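Long-range contacts in putative cytosine/guanine deaminase (Unidentified, PDB 2PAJ), which catalyses the zinc-dependent hydrolytic deamination of 2-amino-4-hydroxypteridines such as isoxanthopterin to the dihydroxypteridine and ammonium: residues S11-A17 and E58-T64; V67-W72 and P430-V435; L79-K85 and L117-L123; V140-G144 and T183-E188; E158-F164 and R210-R214. All coordinates share one frame; numbering follows the deposited sequence.

In the fold
Contacts 2 and 3 are buried, contacts 1, 4 and 5 only partly so. Contact 1 pairs two strands of the small N-terminal sheet and relies on a ladder of backbone bonds; through Ile14 and Ala17 it packs on Ile68 of contact 2, where a tyrosine hydroxyl and aliphatic groups fasten strand 67-73 to the turn leading into helix 433-436 and the helix itself. Contacts 3 to 5 belong to the TIM-barrel part of the chain. Contact 3 is almost wholly apolar, and its Leu123 packs on Leu160 and Leu162 of contact 5, where neighbouring barrel strands start and arginine side chains add to the backbone bonds. Contact 4, a loop pair bridged by water, touches contact 3 through Val140 and Phe80.

Contact 1: residues S11-A17 and E58-T64; sequences STLIRNA and ETIVDAT
Val61 turns CG1 between its backbone N and carbonyl carbon (chi1 42°), and Ile14 sets CG1 beside its own N (chi1 -59°), which brings the two CG1 atoms 3.4 Å apart on one face of a parallel strand pair. Strands 11-15 and 59-62 form one side of a four-stranded mixed sheet, with 59-62 at its edge. A continuous parallel ladder joins them: Thr59 N to Ser11 O, Leu13 N to Thr59 O, Val61 N to Leu13 O (2.9 Å), Arg15 N to Val61 O and Ala63 N to Arg15 O. Thr12 and Thr59 lie side by side on the face of Ile14 and Val61, which meets Phe447 and Met444 of strand 442-448. On the other face Arg15 CD rests on Ile60 CG2 at 3.5 Å. At the start, Ser11 OG donates to the anti lone pair of Glu58 OE2 (2.7 Å), an oxygen also salt-bridged to Arg40. Past the strands, Asn16 ND2 gives an N-H, nearly in its amide plane, to Thr64 OG1 at 2.9 Å.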
# COMPACT_ATOMS: atom_id res chain seq x y z
N SER A 11 9.55 23.89 10.92
CA SER A 11 8.88 24.45 9.75
C SER A 11 9.76 24.22 8.53
O SER A 11 10.99 24.26 8.62
CB SER A 11 8.63 25.94 9.91
OG SER A 11 7.80 26.40 8.86
N THR A 12 9.14 23.97 7.40
CA THR A 12 9.92 23.73 6.21
C THR A 12 9.27 24.32 4.98
O THR A 12 8.05 24.36 4.87
CB THR A 12 10.13 22.23 6.02
OG1 THR A 12 10.86 21.72 7.14
CG2 THR A 12 10.89 21.95 4.73
N LEU A 13 10.10 24.78 4.05
CA LEU A 13 9.58 25.37 2.84
C LEU A 13 10.19 24.72 1.61
O LEU A 13 11.39 24.81 1.36
CB LEU A 13 9.85 26.87 2.82
CG LEU A 13 9.15 27.73 1.76
CD1 LEU A 13 7.69 27.87 2.10
CD2 LEU A 13 9.80 29.10 1.68
N ILE A 14 9.34 24.04 0.85
CA ILE A 14 9.76 23.41 -0.39
C ILE A 14 9.52 24.54 -1.39
O ILE A 14 8.40 25.03 -1.52
CB ILE A 14 8.88 22.19 -0.71
CG1 ILE A 14 8.96 21.18 0.44
CG2 ILE A 14 9.31 21.54 -2.01
CD1 ILE A 14 8.02 20.00 0.28
N ARG A 15 10.58 24.97 -2.07
CA ARG A 15 10.43 26.08 -3.00
C ARG A 15 10.69 25.79 -4.46
O ARG A 15 11.48 24.91 -4.82
CB ARG A 15 11.36 27.23 -2.61
CG ARG A 15 11.57 27.47 -1.14
CD ARG A 15 12.52 28.65 -0.97
NE ARG A 15 11.95 29.88 -1.54
CZ ARG A 15 12.66 30.97 -1.84
NH1 ARG A 15 13.98 30.99 -1.64
NH2 ARG A 15 12.05 32.04 -2.34
N ASN A 16 10.01 26.58 -5.29
CA ASN A 16 10.17 26.56 -6.74
C ASN A 16 9.96 25.24 -7.45
O ASN A 16 10.80 24.80 -8.23
CB ASN A 16 11.56 27.11 -7.05
CG ASN A 16 11.70 27.58 -8.46
OD1 ASN A 16 10.86 28.33 -8.96
ND2 ASN A 16 12.76 27.14 -9.13
N ALA A 17 8.82 24.60 -7.20
CA ALA A 17 8.53 23.31 -7.84
C ALA A 17 8.11 23.53 -9.30
O ALA A 17 7.41 24.50 -9.62
CB ALA A 17 7.43 22.60 -7.08
N GLU A 58 13.88 29.00 9.07
CA GLU A 58 13.06 27.92 8.53
C GLU A 58 13.88 27.01 7.63
O GLU A 58 14.86 27.44 7.03
CB GLU A 58 11.90 28.53 7.74
CG GLU A 58 10.90 27.52 7.24
CD GLU A 58 9.80 28.18 6.45
OE1 GLU A 58 10.11 28.77 5.38
OE2 GLU A 58 8.63 28.12 6.89
N THR A 59 13.50 25.74 7.56
CA THR A 59 14.23 24.81 6.71
C THR A 59 13.78 25.01 5.28
O THR A 59 12.58 25.16 5.00
CB THR A 59 13.95 23.35 7.08
OG1 THR A 59 14.46 23.10 8.39
CG2 THR A 59 14.61 22.40 6.08
N ILE A 60 14.74 25.03 4.36
CA ILE A 60 14.39 25.22 2.97
C ILE A 60 14.94 24.14 2.08
O ILE A 60 16.09 23.72 2.21
CB ILE A 60 14.88 26.59 2.46
CG1 ILE A 60 14.11 27.70 3.16
CG2 ILE A 60 14.68 26.70 0.95
CD1 ILE A 60 14.49 29.07 2.72
N VAL A 61 14.09 23.65 1.19
CA VAL A 61 14.49 22.62 0.25
C VAL A 61 14.17 23.15 -1.15
O VAL A 61 13.01 23.42 -1.47
CB VAL A 61 13.75 21.27 0.54
CG1 VAL A 61 12.32 21.52 0.86
CG2 VAL A 61 13.86 20.34 -0.66
N ASP A 62 15.22 23.32 -1.95
CA ASP A 62 15.11 23.82 -3.32
C ASP A 62 14.62 22.75 -4.29
O ASP A 62 15.37 21.86 -4.71
CB ASP A 62 16.47 24.36 -3.77
CG ASP A 62 16.42 25.01 -5.13
OD1 ASP A 62 15.48 25.79 -5.37
OD2 ASP A 62 17.33 24.75 -5.96
N ALA A 63 13.34 22.85 -4.65
CA ALA A 63 12.74 21.89 -5.56
C ALA A 63 12.71 22.42 -6.97
O ALA A 63 11.79 22.15 -7.73
CB ALA A 63 11.32 21.56 -5.10
N THR A 64 13.73 23.20 -7.31
CA THR A 64 13.82 23.75 -8.64
C THR A 64 13.96 22.62 -9.65
O THR A 64 14.80 21.73 -9.50
CB THR A 64 15.03 24.68 -8.78
OG1 THR A 64 14.91 25.74 -7.82
CG2 THR A 64 15.08 25.28 -10.17

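Contact 2: residues V67-W72 and P430-V435; sequences VIYPAW and PAIGPV
Tyr69 reaches Ala431 with its hydroxyl: OH donates to Ala431 O at 2.8 Å, in the carbonyl plane and with a C=O...OH angle of 160°. The same oxygen lies at the edge of the phenol ring, near the ring plane. Val435 also comes to the edge, its CG2 3.8 Å from Tyr69 CE2, and the two side chains cross at about a right angle. Pro434 approaches obliquely, with CB 3.6 Å from Tyr69 CZ, so the end of the ring is wedged between a polar carbonyl and two aliphatic side chains. Alongside, Val67 holds CG1 anti to its backbone N (chi1 -179°) and CG2 beside it, which spreads both methyls over the start of segment 430-435: CG1 lies 3.7 Å from Ala431 CA and CG2 against Pro430 O. Trp72 adds a lighter touch, bringing CH2 to 4.3 Å from Val435 CG2.

In the next shell, Tyr417 meets the Tyr69 ring edge-to-face and also touches Pro434 and Trp72. Val67 and Tyr69 are fixed by backbone bonds to Tyr417 and Ala415 of the antiparallel strand 414-418. The contact thus ties strand 67-73, which also pairs in parallel with strand 131-136, to the turn at 430-432 and the short helix 433-436 that follows. Helix 383-398 meets Tyr69 through Ile387, while helix 346-359 packs Val350 against both Trp72 and Val435.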
# COMPACT_ATOMS: atom_id res chain seq x y z
N VAL A 67 9.38 17.88 -9.62
CA VAL A 67 7.95 17.67 -9.66
C VAL A 67 7.51 17.13 -8.30
O VAL A 67 8.18 16.30 -7.69
CB VAL A 67 7.58 16.66 -10.79
CG1 VAL A 67 6.08 16.45 -10.85
CG2 VAL A 67 8.08 17.18 -12.12
N ILE A 68 6.38 17.63 -7.82
CA ILE A 68 5.84 17.22 -6.54
C ILE A 68 4.56 16.42 -6.75
O ILE A 68 3.73 16.76 -7.58
CB ILE A 68 5.58 18.45 -5.62
CG1 ILE A 68 6.92 19.09 -5.24
CG2 ILE A 68 4.84 18.03 -4.37
CD1 ILE A 68 6.80 20.31 -4.38
N TYR A 69 4.45 15.33 -6.00
CA TYR A 69 3.32 14.39 -6.03
C TYR A 69 3.02 14.07 -4.57
O TYR A 69 3.85 14.30 -3.68
CB TYR A 69 3.77 13.06 -6.66
CG TYR A 69 3.62 12.84 -8.16
CD1 TYR A 69 3.95 13.83 -9.09
CD2 TYR A 69 3.22 11.58 -8.65
CE1 TYR A 69 3.90 13.58 -10.46
CE2 TYR A 69 3.17 11.32 -10.01
CZ TYR A 69 3.51 12.32 -10.91
OH TYR A 69 3.48 12.06 -12.25
N PRO A 70 1.81 13.57 -4.28
CA PRO A 70 1.59 13.24 -2.87
C PRO A 70 2.22 11.85 -2.78
O PRO A 70 2.22 11.11 -3.77
CB PRO A 70 0.07 13.24 -2.76
CG PRO A 70 -0.39 12.89 -4.10
CD PRO A 70 0.54 13.68 -5.00
N ALA A 71 2.82 11.49 -1.65
CA ALA A 71 3.44 10.17 -1.51
C ALA A 71 2.43 9.06 -1.84
O ALA A 71 1.24 9.22 -1.63
CB ALA A 71 4.00 10.00 -0.10
N TRP A 72 2.91 7.93 -2.36
CA TRP A 72 2.00 6.85 -2.71
C TRP A 72 1.41 6.13 -1.50
O TRP A 72 1.98 6.10 -0.42
CB TRP A 72 2.70 5.79 -3.58
CG TRP A 72 3.32 6.28 -4.83
CD1 TRP A 72 4.66 6.38 -5.11
CD2 TRP A 72 2.63 6.82 -5.97
NE1 TRP A 72 4.84 6.96 -6.34
CE2 TRP A 72 3.61 7.24 -6.89
CE3 TRP A 72 1.28 6.99 -6.29
CZ2 TRP A 72 3.29 7.82 -8.12
CZ3 TRP A 72 0.95 7.57 -7.51
CH2 TRP A 72 1.96 7.98 -8.41
N PRO A 430 6.80 17.78 -17.91
CA PRO A 430 7.65 17.00 -17.00
C PRO A 430 6.94 16.45 -15.78
O PRO A 430 7.45 15.58 -15.09
CB PRO A 430 8.75 18.00 -16.65
CG PRO A 430 8.06 19.29 -16.70
CD PRO A 430 7.23 19.18 -17.95
N ALA A 431 5.74 16.95 -15.51
CA ALA A 431 4.97 16.49 -14.37
C ALA A 431 4.51 15.05 -14.59
O ALA A 431 4.34 14.27 -13.65
CB ALA A 431 3.78 17.39 -14.19
N ILE A 432 4.33 14.71 -15.86
CA ILE A 432 3.86 13.40 -16.28
C ILE A 432 4.88 12.26 -16.16
O ILE A 432 4.51 11.09 -16.09
CB ILE A 432 3.31 13.55 -17.72
CG1 ILE A 432 1.79 13.56 -17.66
CG2 ILE A 432 3.87 12.50 -18.66
CD1 ILE A 432 1.12 14.14 -18.89
N GLY A 433 6.16 12.63 -16.08
CA GLY A 433 7.25 11.67 -16.01
C GLY A 433 7.26 10.50 -15.03
O GLY A 433 7.51 9.36 -15.43
N PRO A 434 7.01 10.76 -13.74
CA PRO A 434 6.99 9.70 -12.73
C PRO A 434 6.07 8.52 -13.05
O PRO A 434 6.32 7.40 -12.62
CB PRO A 434 6.56 10.44 -11.47
CG PRO A 434 7.16 11.78 -11.66
CD PRO A 434 6.86 12.08 -13.11
N VAL A 435 5.01 8.78 -13.80
CA VAL A 435 4.04 7.75 -14.16
C VAL A 435 4.17 7.21 -15.58
O VAL A 435 3.87 6.05 -15.83
CB VAL A 435 2.62 8.29 -14.05
CG1 VAL A 435 1.64 7.29 -14.59
CG2 VAL A 435 2.34 8.67 -12.62

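Contact 3: residues L79-K85 and L117-L123; sequences LFQSLLK and LAARIGL
The 3-10 turn 79-83, which follows the zinc ligands His76 and His78 and carries Gln81, probably a substrate-binding residue, packs on helix 112-127 of the amidohydrolase barrel. Leu83 meets three residues of that helix. With CG beside its backbone N (chi1 -77°) and an extended chi2 (176°), it sets CG 3.6 Å from Ala118 CB and carries CD2 to 3.6 Å from Ile121 CD1 and 3.9 Å from Leu117 CD2, crossing both larger side chains at about a right angle. Leu79 lays CD1 against the bare backbone of Gly122, 3.6 Å from its CA. Ser82 CB lies beside Ala118 O, and Ala118 CB in turn faces Phe80 O. Lys85 passes Ile121 on its way to a salt bridge with Glu125. With Ala118 and Gly122 facing the turn, the backbones come close, CA of Ser82 and of Ala118 being 4.9 Å apart. The two segments share no polar bond, so cohesion between them is mainly van der Waals.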
# COMPACT_ATOMS: atom_id res chain seq x y z
N LEU A 79 4.62 -8.71 1.97
CA LEU A 79 6.04 -8.51 2.25
C LEU A 79 6.96 -9.70 2.50
O LEU A 79 8.16 -9.61 2.26
CB LEU A 79 6.24 -7.51 3.41
CG LEU A 79 6.33 -5.98 3.20
CD1 LEU A 79 7.08 -5.67 1.92
CD2 LEU A 79 4.96 -5.38 3.16
N PHE A 80 6.43 -10.82 2.98
CA PHE A 80 7.33 -11.95 3.23
C PHE A 80 7.86 -12.47 1.91
O PHE A 80 9.00 -12.95 1.83
CB PHE A 80 6.63 -13.05 4.04
CG PHE A 80 5.71 -13.94 3.24
CD1 PHE A 80 6.19 -15.11 2.66
CD2 PHE A 80 4.36 -13.64 3.12
CE1 PHE A 80 5.34 -15.98 2.00
CE2 PHE A 80 3.50 -14.50 2.46
CZ PHE A 80 3.99 -15.68 1.90
N GLN A 81 7.04 -12.32 0.87
CA GLN A 81 7.38 -12.75 -0.48
C GLN A 81 8.56 -12.01 -1.08
O GLN A 81 9.06 -12.39 -2.13
CB GLN A 81 6.15 -12.59 -1.37
CG GLN A 81 5.22 -13.77 -1.29
CD GLN A 81 3.82 -13.45 -1.73
OE1 GLN A 81 3.60 -12.81 -2.76
NE2 GLN A 81 2.85 -13.90 -0.94
N SER A 82 9.02 -10.96 -0.41
CA SER A 82 10.15 -10.19 -0.90
C SER A 82 11.43 -11.01 -0.94
O SER A 82 12.46 -10.55 -1.45
CB SER A 82 10.33 -8.95 -0.04
OG SER A 82 9.24 -8.06 -0.23
N LEU A 83 11.37 -12.22 -0.40
CA LEU A 83 12.52 -13.11 -0.41
C LEU A 83 12.16 -14.34 -1.21
O LEU A 83 12.88 -15.32 -1.23
CB LEU A 83 12.93 -13.53 1.01
CG LEU A 83 13.69 -12.53 1.88
CD1 LEU A 83 13.88 -13.16 3.25
CD2 LEU A 83 15.05 -12.17 1.28
N LEU A 84 11.01 -14.25 -1.89
CA LEU A 84 10.49 -15.32 -2.73
C LEU A 84 10.13 -14.73 -4.09
O LEU A 84 9.24 -15.24 -4.78
CB LEU A 84 9.23 -15.92 -2.09
CG LEU A 84 9.31 -16.42 -0.64
CD1 LEU A 84 7.92 -16.78 -0.16
CD2 LEU A 84 10.24 -17.63 -0.55
N LYS A 85 10.83 -13.66 -4.46
CA LYS A 85 10.63 -12.95 -5.72
C LYS A 85 10.45 -13.88 -6.92
O LYS A 85 9.42 -13.84 -7.61
CB LYS A 85 11.81 -12.01 -5.98
CG LYS A 85 11.90 -10.83 -5.00
CD LYS A 85 12.02 -9.52 -5.76
CE LYS A 85 11.70 -8.32 -4.88
NZ LYS A 85 12.85 -7.88 -4.07
N LEU A 117 13.96 -9.58 7.32
CA LEU A 117 14.71 -9.17 6.15
C LEU A 117 13.79 -8.92 4.96
O LEU A 117 13.90 -7.90 4.29
CB LEU A 117 15.72 -10.25 5.78
CG LEU A 117 16.68 -9.90 4.64
CD1 LEU A 117 17.69 -8.84 5.11
CD2 LEU A 117 17.40 -11.17 4.21
N ALA A 118 12.88 -9.85 4.71
CA ALA A 118 11.93 -9.73 3.61
C ALA A 118 11.12 -8.44 3.73
O ALA A 118 10.90 -7.73 2.74
CB ALA A 118 11.00 -10.93 3.59
N ALA A 119 10.67 -8.16 4.94
CA ALA A 119 9.88 -6.98 5.23
C ALA A 119 10.70 -5.74 4.98
O ALA A 119 10.24 -4.80 4.34
CB ALA A 119 9.40 -7.00 6.67
N ARG A 120 11.93 -5.74 5.49
CA ARG A 120 12.80 -4.59 5.31
C ARG A 120 13.00 -4.32 3.81
O ARG A 120 12.78 -3.22 3.34
CB ARG A 120 14.14 -4.80 6.01
CG ARG A 120 15.00 -3.54 6.08
CD ARG A 120 16.06 -3.67 7.16
NE ARG A 120 17.06 -2.59 7.14
CZ ARG A 120 16.78 -1.30 7.33
NH1 ARG A 120 15.54 -0.91 7.56
NH2 ARG A 120 17.75 -0.40 7.29
N ILE A 121 13.42 -5.35 3.08
CA ILE A 121 13.63 -5.23 1.65
C ILE A 121 12.44 -4.60 0.92
O ILE A 121 12.57 -3.54 0.32
CB ILE A 121 13.91 -6.61 1.01
CG1 ILE A 121 15.29 -7.11 1.44
CG2 ILE A 121 13.83 -6.50 -0.49
CD1 ILE A 121 15.55 -8.60 1.18
N GLY A 122 11.29 -5.25 0.96
CA GLY A 122 10.12 -4.73 0.27
C GLY A 122 9.70 -3.35 0.72
O GLY A 122 9.16 -2.57 -0.05
N LEU A 123 9.94 -3.06 1.99
CA LEU A 123 9.58 -1.77 2.58
C LEU A 123 10.53 -0.71 2.01
O LEU A 123 10.11 0.38 1.63
CB LEU A 123 9.71 -1.86 4.10
CG LEU A 123 8.59 -1.38 5.02
CD1 LEU A 123 7.24 -1.89 4.55
CD2 LEU A 123 8.90 -1.87 6.44

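Contact 4: residues V140-G144 and T183-E188; sequences VYYPG and TALRPE
Tyr142 lays one face of its ring over Ala184: Ala184 CA stands 3.6 Å from the centroid of the Tyr142 ring and 12° off the normal, a CH-pi contact over the middle of the ring. The torsion behind it is chi1 58°, which holds CG between the backbone N and the carbonyl carbon and turns the ring across the start of segment 183-188. Thr183 crosses the ring obliquely, with CG2 3.6 Å from Tyr142 CE1, while Tyr142 CB lies against Ala184 O. The two segments belong to loops of the TIM-barrel part, one between strand 131-136 and helix 149-159, the other between strand 163-168 and helix 190-203. Pro143 continues the contact down the second loop, setting CD 3.5 Å from both Arg186 O and Pro187 O. A water bridges the backbones, donating to Pro143 O (2.9 Å) and Thr183 O. Beyond the proline, the extended chain of Glu188 brings OE1 to 3.7 Å from Tyr141 CB, and its carboxylate is salt-bridged to Arg168. That arginine also makes a cation-pi contact with the Tyr141 ring, whose OH is hydrogen-bonded to Ser150.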
# COMPACT_ATOMS: atom_id res chain seq x y z
N VAL A 140 1.37 -14.83 7.54
CA VAL A 140 2.22 -15.83 8.15
C VAL A 140 1.88 -15.79 9.65
O VAL A 140 2.29 -14.90 10.40
CB VAL A 140 3.73 -15.58 7.89
CG1 VAL A 140 3.89 -14.82 6.58
CG2 VAL A 140 4.39 -14.87 9.04
N TYR A 141 1.04 -16.75 10.04
CA TYR A 141 0.57 -16.93 11.40
C TYR A 141 0.24 -18.42 11.51
O TYR A 141 -0.21 -19.03 10.54
CB TYR A 141 -0.70 -16.12 11.64
CG TYR A 141 -0.51 -14.62 11.58
CD1 TYR A 141 0.25 -13.96 12.54
CD2 TYR A 141 -1.09 -13.87 10.54
CE1 TYR A 141 0.44 -12.59 12.48
CE2 TYR A 141 -0.91 -12.49 10.47
CZ TYR A 141 -0.14 -11.87 11.44
OH TYR A 141 0.08 -10.53 11.37
N TYR A 142 0.49 -19.00 12.67
CA TYR A 142 0.22 -20.42 12.90
C TYR A 142 0.44 -20.72 14.36
O TYR A 142 1.27 -20.10 15.01
CB TYR A 142 1.14 -21.28 12.04
CG TYR A 142 2.62 -21.05 12.30
CD1 TYR A 142 3.32 -21.82 13.23
CD2 TYR A 142 3.33 -20.09 11.56
CE1 TYR A 142 4.69 -21.66 13.42
CE2 TYR A 142 4.70 -19.92 11.73
CZ TYR A 142 5.37 -20.71 12.66
OH TYR A 142 6.74 -20.59 12.81
N PRO A 143 -0.33 -21.68 14.91
CA PRO A 143 -0.20 -22.04 16.32
C PRO A 143 1.25 -22.23 16.76
O PRO A 143 2.00 -22.98 16.14
CB PRO A 143 -1.02 -23.31 16.41
CG PRO A 143 -2.12 -23.06 15.42
CD PRO A 143 -1.36 -22.50 14.25
N GLY A 144 1.63 -21.55 17.83
CA GLY A 144 2.98 -21.69 18.35
C GLY A 144 4.10 -20.98 17.63
O GLY A 144 5.28 -21.24 17.91
N THR A 183 4.09 -27.51 11.04
CA THR A 183 3.76 -26.47 12.02
C THR A 183 3.28 -25.18 11.35
O THR A 183 2.16 -24.73 11.57
CB THR A 183 5.01 -26.09 12.89
OG1 THR A 183 5.67 -27.27 13.36
CG2 THR A 183 4.59 -25.24 14.09
N ALA A 184 4.15 -24.59 10.54
CA ALA A 184 3.88 -23.32 9.86
C ALA A 184 2.62 -23.17 9.00
O ALA A 184 2.04 -22.09 8.95
CB ALA A 184 5.10 -22.94 9.04
N LEU A 185 2.19 -24.23 8.32
CA LEU A 185 1.01 -24.11 7.46
C LEU A 185 -0.33 -24.52 8.06
O LEU A 185 -1.33 -24.57 7.34
CB LEU A 185 1.22 -24.90 6.16
CG LEU A 185 2.34 -24.45 5.21
CD1 LEU A 185 2.23 -22.93 5.03
CD2 LEU A 185 3.73 -24.85 5.75
N ARG A 186 -0.37 -24.80 9.36
CA ARG A 186 -1.62 -25.20 10.01
C ARG A 186 -2.49 -24.02 10.37
O ARG A 186 -2.02 -23.01 10.90
CB ARG A 186 -1.34 -25.99 11.29
CG ARG A 186 -1.37 -27.49 11.11
CD ARG A 186 -0.86 -28.17 12.35
NE ARG A 186 -0.23 -29.45 12.04
CZ ARG A 186 0.67 -30.03 12.81
NH1 ARG A 186 1.05 -29.43 13.94
NH2 ARG A 186 1.20 -31.19 12.46
N PRO A 187 -3.80 -24.14 10.10
CA PRO A 187 -4.71 -23.04 10.41
C PRO A 187 -4.80 -22.70 11.90
O PRO A 187 -4.34 -23.45 12.76
CB PRO A 187 -6.05 -23.52 9.83
CG PRO A 187 -5.94 -25.01 9.87
CD PRO A 187 -4.51 -25.27 9.48
N GLU A 188 -5.36 -21.54 12.19
CA GLU A 188 -5.53 -21.11 13.56
C GLU A 188 -7.00 -21.29 13.88
O GLU A 188 -7.86 -21.14 13.01
CB GLU A 188 -5.18 -19.63 13.71
CG GLU A 188 -3.73 -19.29 13.64
CD GLU A 188 -3.53 -17.80 13.78
OE1 GLU A 188 -4.06 -17.05 12.92
OE2 GLU A 188 -2.86 -17.37 14.75
O HOH W 1 0.81 -24.78 14.24

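Contact 5: residues E158-F164 and R210-R214; sequences EKLGLRF and RAMRR
Phe164 and Met212 join backbones where two parallel strands of the TIM barrel, 163-168 and 213-217, begin side by side: Phe164 N donates to Met212 O at 3.2 Å, and a weaker bond returns from Arg214 N to Phe164 O. The tight part lies around Arg163, a buried side chain that runs extended from CG to NE across Met212 at about a right angle. Met212 is bent at both chi2 (-56°) and chi3 (-70°), curling its thioether back over the arginine, so that CE lies 3.6 Å from Arg163 CG. Farther out, Arg163 NH1 bonds to Ala211 O (3.2 Å), meeting it from above the carbonyl plane, and more weakly to Arg210 O. Both oxygens lie near the guanidinium edge, Ala211 O tilted somewhat from its plane. Asp413 forms a salt bridge with NH2 of the same group, which probably offsets much of this buried charge, the carbonyls adding weaker contacts.

The outer side is looser. Helix 149-159 ends there in a Schellman motif, with Gly161 at positive phi, and the chain turns into strand 163-168. Exposed Glu158, on the last turn of the helix, faces Arg213 in a salt bridge of charges alone: the carboxylate and guanidinium planes are 13° apart, yet Glu158 OE1 sits well out of the guanidinium plane, 3.3 Å from Arg213 NH2.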
# COMPACT_ATOMS: atom_id res chain seq x y z
N GLU A 158 8.33 1.63 11.10
CA GLU A 158 8.68 2.80 11.86
C GLU A 158 10.16 3.15 11.83
O GLU A 158 10.53 4.31 11.97
CB GLU A 158 8.22 2.62 13.29
CG GLU A 158 8.63 3.75 14.18
CD GLU A 158 8.75 3.29 15.60
OE1 GLU A 158 7.74 3.36 16.34
OE2 GLU A 158 9.87 2.84 15.95
N LYS A 159 11.02 2.15 11.68
CA LYS A 159 12.45 2.43 11.61
C LYS A 159 12.67 3.28 10.37
O LYS A 159 13.58 4.12 10.33
CB LYS A 159 13.26 1.13 11.53
CG LYS A 159 13.34 0.41 12.87
CD LYS A 159 13.78 -1.04 12.77
CE LYS A 159 15.24 -1.16 12.43
NZ LYS A 159 15.76 -2.53 12.79
N LEU A 160 11.81 3.09 9.38
CA LEU A 160 11.89 3.82 8.12
C LEU A 160 11.06 5.09 8.13
O LEU A 160 11.17 5.91 7.22
CB LEU A 160 11.45 2.92 6.98
CG LEU A 160 12.31 1.67 6.76
CD1 LEU A 160 11.71 0.82 5.65
CD2 LEU A 160 13.72 2.07 6.41
N GLY A 161 10.24 5.25 9.17
CA GLY A 161 9.41 6.43 9.31
C GLY A 161 8.13 6.43 8.51
O GLY A 161 7.50 7.47 8.33
N LEU A 162 7.72 5.25 8.05
CA LEU A 162 6.53 5.08 7.23
C LEU A 162 5.26 4.74 8.00
O LEU A 162 5.31 4.14 9.07
CB LEU A 162 6.76 3.96 6.20
CG LEU A 162 8.12 3.82 5.52
CD1 LEU A 162 8.12 2.58 4.65
CD2 LEU A 162 8.43 5.06 4.70
N ARG A 163 4.11 5.13 7.46
CA ARG A 163 2.83 4.80 8.08
C ARG A 163 2.61 3.37 7.66
O ARG A 163 2.79 3.04 6.49
CB ARG A 163 1.68 5.62 7.51
CG ARG A 163 1.76 7.12 7.63
CD ARG A 163 0.53 7.71 6.94
NE ARG A 163 0.56 9.15 6.89
CZ ARG A 163 0.34 9.92 7.95
NH1 ARG A 163 0.06 9.36 9.11
NH2 ARG A 163 0.40 11.25 7.84
N PHE A 164 2.19 2.52 8.59
CA PHE A 164 1.96 1.12 8.26
C PHE A 164 0.53 0.69 8.57
O PHE A 164 -0.05 1.10 9.56
CB PHE A 164 2.93 0.23 9.03
CG PHE A 164 2.91 -1.20 8.58
CD1 PHE A 164 3.34 -1.55 7.30
CD2 PHE A 164 2.45 -2.20 9.43
CE1 PHE A 164 3.31 -2.88 6.88
CE2 PHE A 164 2.41 -3.53 9.03
CZ PHE A 164 2.84 -3.88 7.74
N ARG A 210 -5.10 10.20 10.34
CA ARG A 210 -3.71 10.41 9.99
C ARG A 210 -2.86 9.60 10.96
O ARG A 210 -1.79 10.02 11.41
CB ARG A 210 -3.34 11.90 10.03
CG ARG A 210 -3.65 12.62 11.33
CD ARG A 210 -3.94 14.07 11.03
NE ARG A 210 -2.77 14.78 10.53
CZ ARG A 210 -2.83 15.84 9.72
NH1 ARG A 210 -4.00 16.30 9.30
NH2 ARG A 210 -1.71 16.46 9.36
N ALA A 211 -3.36 8.41 11.26
CA ALA A 211 -2.69 7.49 12.15
C ALA A 211 -1.41 6.96 11.49
O ALA A 211 -1.36 6.80 10.28
CB ALA A 211 -3.63 6.34 12.50
N MET A 212 -0.37 6.71 12.28
CA MET A 212 0.87 6.17 11.77
C MET A 212 0.83 4.66 11.87
O MET A 212 1.73 3.96 11.40
CB MET A 212 2.07 6.72 12.54
CG MET A 212 2.37 8.18 12.27
SD MET A 212 2.64 8.57 10.52
CE MET A 212 4.22 7.79 10.23
N ARG A 213 -0.23 4.16 12.51
CA ARG A 213 -0.44 2.73 12.69
C ARG A 213 -1.90 2.36 12.59
O ARG A 213 -2.77 3.04 13.11
CB ARG A 213 0.12 2.27 14.03
CG ARG A 213 1.59 2.04 13.97
CD ARG A 213 2.20 1.89 15.33
NE ARG A 213 3.60 1.50 15.18
CZ ARG A 213 4.40 1.20 16.19
NH1 ARG A 213 3.94 1.25 17.44
NH2 ARG A 213 5.65 0.81 15.94
N ARG A 214 -2.16 1.25 11.90
CA ARG A 214 -3.51 0.77 11.69
C ARG A 214 -3.57 -0.74 11.65
O ARG A 214 -2.58 -1.40 11.34
CB ARG A 214 -4.07 1.32 10.39
CG ARG A 214 -4.48 2.74 10.48
CD ARG A 214 -5.91 2.87 10.04
NE ARG A 214 -6.57 3.94 10.76
CZ ARG A 214 -7.78 4.38 10.47
NH1 ARG A 214 -8.46 3.85 9.46
NH2 ARG A 214 -8.32 5.37 11.18